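Kinesin-like protein KAR3 (Saccharomyces cerevisiae, PDB 1F9V) binds ADP in its kinesin motor domain and, as a motor ATPase, probably couples ATP hydrolysis to movement along microtubules. Local coordinates at residues N17-D22 against S322-E327; V37-V42 against V51-F56; L274-H279 against A335-S340. The protein carries 2 engineered substitutions. One frame throughout, in Å; residues are numbered along the deposited sequence.

How the interactions relate
Helix 325-338 of the motor domain ties the three contacts together: its start takes part in interaction 1, its end in interaction 3, and one of its sides lies against the hairpin of interaction 2. Interactions 1 and 3 do not touch; their nearest atoms are about 9 Å apart. Interaction 2 meets both: CD1 of Ile-325 packs 3.6 Å from CG1 of Val-42, and ND2 of Asn-339 lies 3.0 Å from O of Lys-55, a probable hydrogen bond. Interaction 1 adjoins a nucleotide pocket, with the Glu-19 side chain about 7 Å from a bound ADP. In interaction 3 the Ile-278 side chain, about 9 Å from a bound ADP, touches Ile-5, which lines a second ADP pocket.

Interaction 1 of 3, residues N17-D22 against S322-E327; sequences NLENSD and SSHINE
The imidazole of His-324 has the hydroxyl of Ser-323 over the centre of one face, while at its edge, in the ring plane, sits OE1 of Glu-19. That oxygen is 3.5 Å from CE1 of His-324, a contact with a ring carbon; the carboxylate stands nearly upright to the ring, the two planes 82° apart. In the P-loop NTPase fold of this kinesin motor domain, the pair joins the loop that follows strand 4-11 to the 3-10 turn opening helix 325-338, where His-324 holds the N-cap position. Each group is fastened from outside the pair. ND1 of His-324 bonds Ser-319, whereas the Glu-19 carboxylate forms a salt bridge with Arg-12, a residue of one ADP pocket, and hydrogen bonds with Ser-321 and the backbone N of Leu-15. Glu-19 is thus a second-shell residue that probably helps to position Arg-12 and to offset its charge.

Beyond the ring, the backbones meet directly. The amide of Ser-322 donates to O of Asn-20 at 3.0 Å, nearly straight at 167° and in the carbonyl plane. Alongside this bond the Ser-322 hydroxyl turns to the loop, its OG 3.1 Å from CA of Ser-21; its hydrogen bonds are with OG of Ser-24 and N of Thr-23. A water accepts from N of Asn-20 and bonds OG of Ser-323 at 3.1 Å, a second, indirect link between the segments. The loop is braced from within by an Asx turn: with chi1 at 71°, CG of Asn-20 lies between its own backbone N and carbonyl carbon, and OD1 of Asn-20 accepts from N of Asp-22 at 2.9 Å.

Interaction 2 of 3, residues V37-V42 against V51-F56; sequences VQSMEV and VHEFKF
Met-40, Val-42, Phe-54 and Phe-56 form the apolar middle of one face of this antiparallel beta hairpin, a face that Gln-38 and His-52 share. The sulfur of Met-40 comes to the edge of the Phe-56 ring, in its plane, with SD 4.0 Å from CE2 of Phe-56, a Met-aromatic contact. With chi1 at 67°, CG of Met-40 lies between its backbone N and carbonyl carbon, 3.9 Å from CB of Phe-54. Next along the face, CG2 of Val-42 meets CE2 at the edge of the Phe-54 ring.

Between the strands, Gln-38 with Phe-56, Met-40 with Phe-54 and Val-42 with His-52 are hydrogen-bonded pairs, each joined by two N-H to O=C bonds. The Val-42 carbonyl also receives a weak bond from the ring, ND1 of His-52 lying 3.4 Å from O of Val-42. The other face carries Ser-39, Glu-41, Glu-53 and Lys-55; beside them CG1 of Val-51 packs 3.6 Å from CB of Glu-41. There OE2 of Glu-41 approaches OE1 of Glu-53 to 3.7 Å, a like-charge pair whose repulsion Lys-55 may ease through a long salt bridge from its NZ to OE2 of Glu-53 (4.0 Å).

Strand 38-44 is the middle of a three-stranded sheet, with strand 24-28 on its other edge. This face of Met-40 and Phe-56 rests on helix 325-338, where Phe-56 touches Ala-335 and Val-42 touches Leu-329, and Phe-56 and Met-40 also reach Cys-9 of strand 4-11.

Interaction 3 of 3, residues L274-H279 against A335-S340; sequences LGDVIH and ASKVNS
Fully extended from chi1 (174°) to its amine, Lys-337 reaches across to Asp-276, and the same anti setting of His-279 at chi1 swings its ring toward the Lys-337 carbonyl. The contact joins helix 258-281, which follows the DLAGSE switch II motif of the kinesin fold, to the C-terminal end of helix 325-338. NZ of Lys-337 meets OD1 of Asp-276 on its syn side, 33° out of the carboxylate plane, in a salt bridge of 2.5 Å, so short that its exact length is doubtful. From the other helix, ND1 of His-279 donates to O of Lys-337 at 2.8 Å; the acceptor lies in the ring plane, which helps to set the turn of the imidazole. Replacing Lys-337 by a methionine would probably leave the Asp-276 carboxylate without its charged mate across the helices. Beneath these polar links lies an apolar patch, where CG2 of Ile-278 packs 3.9 Å from CB of Val-338. Both residues also touch Met-314 of strand 311-318, so the patch is seated on the central sheet. CG1 of Val-338 settles over the backbone of the facing helix, 4.0 Å from CA of Gly-275.

Interaction 1 of 3, residues N17-D22 against S322-E327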
# COMPACT_ATOMS: atom_id res chain seq x y z
N ASN A 17 7.96 24.06 -13.41
CA ASN A 17 7.40 25.18 -14.20
C ASN A 17 5.87 25.10 -14.19
O ASN A 17 5.15 26.11 -14.32
CB ASN A 17 7.97 25.16 -15.63
CG ASN A 17 9.48 25.23 -15.66
OD1 ASN A 17 10.10 25.87 -14.78
ND2 ASN A 17 10.08 24.52 -16.61
N LEU A 18 5.36 23.89 -14.07
CA LEU A 18 3.92 23.68 -14.02
C LEU A 18 3.37 23.69 -12.59
O LEU A 18 2.18 23.94 -12.38
CB LEU A 18 3.54 22.35 -14.68
CG LEU A 18 4.68 21.53 -15.25
CD1 LEU A 18 4.27 20.08 -15.35
CD2 LEU A 18 5.07 22.09 -16.62
N GLU A 19 4.23 23.44 -11.60
CA GLU A 19 3.83 23.45 -10.20
C GLU A 19 4.72 24.41 -9.43
O GLU A 19 5.75 24.86 -9.93
CB GLU A 19 3.97 22.04 -9.60
CG GLU A 19 2.76 21.16 -9.81
CD GLU A 19 2.99 19.73 -9.38
OE1 GLU A 19 2.18 18.86 -9.77
OE2 GLU A 19 3.97 19.46 -8.65
N ASN A 20 4.31 24.75 -8.21
CA ASN A 20 5.09 25.64 -7.37
C ASN A 20 4.64 25.54 -5.93
O ASN A 20 3.56 25.01 -5.64
CB ASN A 20 4.97 27.09 -7.86
CG ASN A 20 3.61 27.69 -7.59
OD1 ASN A 20 3.20 27.84 -6.43
ND2 ASN A 20 2.89 28.03 -8.65
N SER A 21 5.46 26.04 -5.01
CA SER A 21 5.14 26.01 -3.59
C SER A 21 5.06 27.45 -3.06
O SER A 21 5.44 27.73 -1.92
CB SER A 21 6.21 25.22 -2.84
OG SER A 21 5.89 25.12 -1.47
N ASP A 22 4.57 28.35 -3.90
CA ASP A 22 4.44 29.77 -3.57
C ASP A 22 3.55 30.10 -2.38
O ASP A 22 3.78 31.10 -1.70
CB ASP A 22 3.90 30.54 -4.78
CG ASP A 22 4.88 30.61 -5.93
OD1 ASP A 22 6.06 30.25 -5.76
OD2 ASP A 22 4.44 31.04 -7.02
N SER A 322 1.66 23.67 -3.82
CA SER A 322 0.61 24.47 -3.18
C SER A 322 -0.80 24.21 -3.67
O SER A 322 -1.74 24.26 -2.88
CB SER A 322 0.91 25.96 -3.33
OG SER A 322 2.15 26.29 -2.73
N SER A 323 -0.97 23.96 -4.97
CA SER A 323 -2.30 23.72 -5.51
C SER A 323 -2.94 22.47 -4.90
O SER A 323 -4.16 22.32 -4.94
CB SER A 323 -2.24 23.58 -7.03
OG SER A 323 -1.48 22.45 -7.42
N HIS A 324 -2.12 21.60 -4.34
CA HIS A 324 -2.61 20.36 -3.74
C HIS A 324 -2.54 20.34 -2.22
O HIS A 324 -2.82 19.31 -1.60
CB HIS A 324 -1.79 19.17 -4.25
CG HIS A 324 -1.66 19.11 -5.74
ND1 HIS A 324 -0.45 19.16 -6.38
CD2 HIS A 324 -2.60 18.95 -6.70
CE1 HIS A 324 -0.64 19.03 -7.69
NE2 HIS A 324 -1.93 18.91 -7.91
N ILE A 325 -2.18 21.47 -1.62
CA ILE A 325 -2.03 21.52 -0.17
C ILE A 325 -3.22 21.05 0.68
O ILE A 325 -3.04 20.45 1.74
CB ILE A 325 -1.61 22.94 0.29
CG1 ILE A 325 -0.99 22.86 1.68
CG2 ILE A 325 -2.79 23.88 0.24
CD1 ILE A 325 0.29 22.06 1.73
N ASN A 326 -4.43 21.30 0.22
CA ASN A 326 -5.59 20.88 0.99
C ASN A 326 -5.74 19.36 0.99
O ASN A 326 -6.03 18.76 2.02
CB ASN A 326 -6.85 21.55 0.46
CG ASN A 326 -6.89 23.03 0.80
OD1 ASN A 326 -6.37 23.45 1.83
ND2 ASN A 326 -7.51 23.82 -0.07
N GLU A 327 -5.51 18.74 -0.17
CA GLU A 327 -5.62 17.29 -0.26
C GLU A 327 -4.44 16.66 0.46
O GLU A 327 -4.56 15.58 1.03
CB GLU A 327 -5.64 16.84 -1.71
CG GLU A 327 -7.01 16.91 -2.37
CD GLU A 327 -8.09 16.13 -1.61
OE1 GLU A 327 -7.76 15.29 -0.73
OE2 GLU A 327 -9.28 16.35 -1.91
O HOH W 1 1.13 24.13 -7.68

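Interaction 2 of 3, residues V37-V42 against V51-F56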
# COMPACT_ATOMS: atom_id res chain seq x y z
N VAL A 37 11.44 7.98 14.95
CA VAL A 37 10.42 8.52 14.06
C VAL A 37 10.97 9.74 13.32
O VAL A 37 12.06 10.23 13.64
CB VAL A 37 9.13 8.96 14.82
CG1 VAL A 37 8.56 7.77 15.58
CG2 VAL A 37 9.44 10.10 15.78
N GLN A 38 10.23 10.21 12.33
CA GLN A 38 10.60 11.37 11.55
C GLN A 38 9.41 12.32 11.54
O GLN A 38 8.27 11.88 11.41
CB GLN A 38 10.96 10.96 10.12
CG GLN A 38 11.68 12.06 9.35
CD GLN A 38 12.34 11.54 8.10
OE1 GLN A 38 12.27 10.35 7.80
NE2 GLN A 38 12.98 12.44 7.36
N SER A 39 9.68 13.62 11.66
CA SER A 39 8.59 14.59 11.69
C SER A 39 8.61 15.56 10.53
O SER A 39 9.61 15.72 9.83
CB SER A 39 8.63 15.37 13.00
OG SER A 39 9.84 16.09 13.11
N MET A 40 7.46 16.20 10.32
CA MET A 40 7.30 17.18 9.26
C MET A 40 6.28 18.23 9.69
O MET A 40 5.47 17.99 10.59
CB MET A 40 6.85 16.50 7.96
CG MET A 40 5.45 15.90 8.02
SD MET A 40 5.06 14.90 6.56
CE MET A 40 4.80 16.18 5.33
N GLU A 41 6.35 19.40 9.06
CA GLU A 41 5.44 20.50 9.36
C GLU A 41 4.88 21.05 8.07
O GLU A 41 5.61 21.24 7.09
CB GLU A 41 6.17 21.61 10.11
CG GLU A 41 6.51 21.26 11.54
CD GLU A 41 7.48 22.25 12.17
OE1 GLU A 41 7.69 23.33 11.57
OE2 GLU A 41 8.03 21.95 13.25
N VAL A 42 3.58 21.30 8.06
CA VAL A 42 2.91 21.83 6.88
C VAL A 42 2.23 23.13 7.27
O VAL A 42 1.49 23.18 8.25
CB VAL A 42 1.84 20.84 6.35
CG1 VAL A 42 1.11 21.44 5.16
CG2 VAL A 42 2.51 19.53 5.95
N VAL A 51 0.63 25.80 12.27
CA VAL A 51 1.54 24.82 11.70
C VAL A 51 1.05 23.42 12.05
O VAL A 51 0.87 23.10 13.22
CB VAL A 51 2.97 25.02 12.23
CG1 VAL A 51 3.93 24.06 11.54
CG2 VAL A 51 3.42 26.46 12.00
N HIS A 52 0.82 22.60 11.03
CA HIS A 52 0.37 21.22 11.23
C HIS A 52 1.58 20.31 11.29
O HIS A 52 2.31 20.17 10.31
CB HIS A 52 -0.54 20.78 10.08
CG HIS A 52 -1.74 21.65 9.89
ND1 HIS A 52 -1.73 22.79 9.11
CD2 HIS A 52 -3.00 21.54 10.38
CE1 HIS A 52 -2.93 23.34 9.13
NE2 HIS A 52 -3.72 22.60 9.89
N GLU A 53 1.80 19.68 12.44
CA GLU A 53 2.92 18.77 12.59
C GLU A 53 2.46 17.33 12.51
O GLU A 53 1.37 16.98 12.98
CB GLU A 53 3.63 18.99 13.93
CG GLU A 53 4.75 17.96 14.18
CD GLU A 53 5.74 18.39 15.25
OE1 GLU A 53 6.85 18.84 14.87
OE2 GLU A 53 5.42 18.29 16.45
N PHE A 54 3.29 16.49 11.91
CA PHE A 54 3.00 15.07 11.76
C PHE A 54 4.28 14.27 11.99
O PHE A 54 5.38 14.73 11.69
CB PHE A 54 2.47 14.77 10.35
CG PHE A 54 1.27 15.59 9.97
CD1 PHE A 54 -0.00 15.21 10.37
CD2 PHE A 54 1.41 16.75 9.21
CE1 PHE A 54 -1.13 15.97 10.02
CE2 PHE A 54 0.30 17.52 8.85
CZ PHE A 54 -0.98 17.12 9.26
N LYS A 55 4.12 13.06 12.53
CA LYS A 55 5.24 12.17 12.78
C LYS A 55 4.89 10.80 12.22
O LYS A 55 3.76 10.32 12.40
CB LYS A 55 5.53 12.06 14.28
CG LYS A 55 6.29 13.26 14.83
CD LYS A 55 6.55 13.15 16.32
CE LYS A 55 6.20 14.45 17.01
NZ LYS A 55 7.38 15.07 17.67
N PHE A 56 5.85 10.19 11.53
CA PHE A 56 5.67 8.87 10.92
C PHE A 56 6.91 8.04 11.13
O PHE A 56 7.92 8.53 11.65
CB PHE A 56 5.38 9.03 9.42
CG PHE A 56 4.15 9.85 9.13
CD1 PHE A 56 2.89 9.40 9.53
CD2 PHE A 56 4.25 11.09 8.50
CE1 PHE A 56 1.75 10.18 9.31
CE2 PHE A 56 3.11 11.88 8.28
CZ PHE A 56 1.86 11.42 8.69

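Interaction 3 of 3, residues L274-H279 against A335-S340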
# COMPACT_ATOMS: atom_id res chain seq x y z
N LEU A 274 -11.12 1.22 5.33
CA LEU A 274 -9.73 0.80 5.44
C LEU A 274 -9.06 1.54 6.60
O LEU A 274 -8.38 0.93 7.43
CB LEU A 274 -8.97 1.08 4.14
CG LEU A 274 -7.48 0.75 4.15
CD1 LEU A 274 -7.27 -0.74 4.37
CD2 LEU A 274 -6.85 1.19 2.84
N GLY A 275 -9.26 2.85 6.66
CA GLY A 275 -8.67 3.63 7.74
C GLY A 275 -9.16 3.17 9.09
O GLY A 275 -8.38 3.05 10.04
N ASP A 276 -10.47 2.91 9.19
CA ASP A 276 -11.05 2.46 10.45
C ASP A 276 -10.47 1.12 10.88
O ASP A 276 -10.16 0.91 12.05
CB ASP A 276 -12.57 2.35 10.32
CG ASP A 276 -13.26 3.69 10.28
OD1 ASP A 276 -12.68 4.68 10.80
OD2 ASP A 276 -14.37 3.77 9.74
N VAL A 277 -10.33 0.21 9.92
CA VAL A 277 -9.79 -1.12 10.21
C VAL A 277 -8.33 -1.05 10.68
O VAL A 277 -7.97 -1.62 11.70
CB VAL A 277 -9.92 -2.05 8.97
CG1 VAL A 277 -9.08 -3.31 9.14
CG2 VAL A 277 -11.38 -2.44 8.76
N ILE A 278 -7.49 -0.35 9.93
CA ILE A 278 -6.07 -0.24 10.30
C ILE A 278 -5.92 0.48 11.63
O ILE A 278 -5.10 0.09 12.47
CB ILE A 278 -5.25 0.51 9.21
CG1 ILE A 278 -5.41 -0.18 7.85
CG2 ILE A 278 -3.77 0.53 9.61
CD1 ILE A 278 -5.00 -1.63 7.82
N HIS A 279 -6.70 1.53 11.85
CA HIS A 279 -6.61 2.26 13.11
C HIS A 279 -6.96 1.32 14.28
O HIS A 279 -6.27 1.28 15.29
CB HIS A 279 -7.56 3.46 13.12
CG HIS A 279 -7.62 4.17 14.44
ND1 HIS A 279 -6.75 5.18 14.79
CD2 HIS A 279 -8.44 3.99 15.50
CE1 HIS A 279 -7.03 5.59 16.01
NE2 HIS A 279 -8.05 4.88 16.47
N ALA A 335 -3.09 9.47 7.22
CA ALA A 335 -1.86 8.79 7.64
C ALA A 335 -1.74 8.77 9.16
O ALA A 335 -1.35 7.76 9.74
CB ALA A 335 -0.65 9.48 7.03
N SER A 336 -2.06 9.90 9.80
CA SER A 336 -1.99 10.00 11.25
C SER A 336 -3.00 9.06 11.92
O SER A 336 -2.73 8.49 12.98
CB SER A 336 -2.27 11.45 11.69
OG SER A 336 -1.33 12.34 11.12
N LYS A 337 -4.17 8.91 11.30
CA LYS A 337 -5.19 8.03 11.85
C LYS A 337 -4.75 6.57 11.80
O LYS A 337 -5.02 5.80 12.72
CB LYS A 337 -6.50 8.20 11.06
CG LYS A 337 -7.58 7.21 11.48
CD LYS A 337 -8.82 7.35 10.62
CE LYS A 337 -9.89 6.36 11.03
NZ LYS A 337 -11.20 6.71 10.44
N VAL A 338 -4.04 6.19 10.74
CA VAL A 338 -3.61 4.80 10.64
C VAL A 338 -2.32 4.50 11.43
O VAL A 338 -1.92 3.35 11.54
CB VAL A 338 -3.47 4.36 9.17
CG1 VAL A 338 -4.84 4.35 8.52
CG2 VAL A 338 -2.55 5.28 8.41
N ASN A 339 -1.69 5.53 11.98
CA ASN A 339 -0.49 5.35 12.80
C ASN A 339 -0.97 4.50 13.98
O ASN A 339 -2.03 4.78 14.55
CB ASN A 339 -0.00 6.69 13.36
CG ASN A 339 1.13 7.30 12.55
OD1 ASN A 339 1.88 6.61 11.88
ND2 ASN A 339 1.26 8.63 12.63
N SER A 340 -0.22 3.48 14.37
CA SER A 340 -0.65 2.65 15.50
C SER A 340 -0.16 3.23 16.83
O SER A 340 0.64 4.18 16.85
CB SER A 340 -0.13 1.21 15.33
OG SER A 340 1.19 1.09 15.83
O HOH W 2 -3.01 1.66 13.46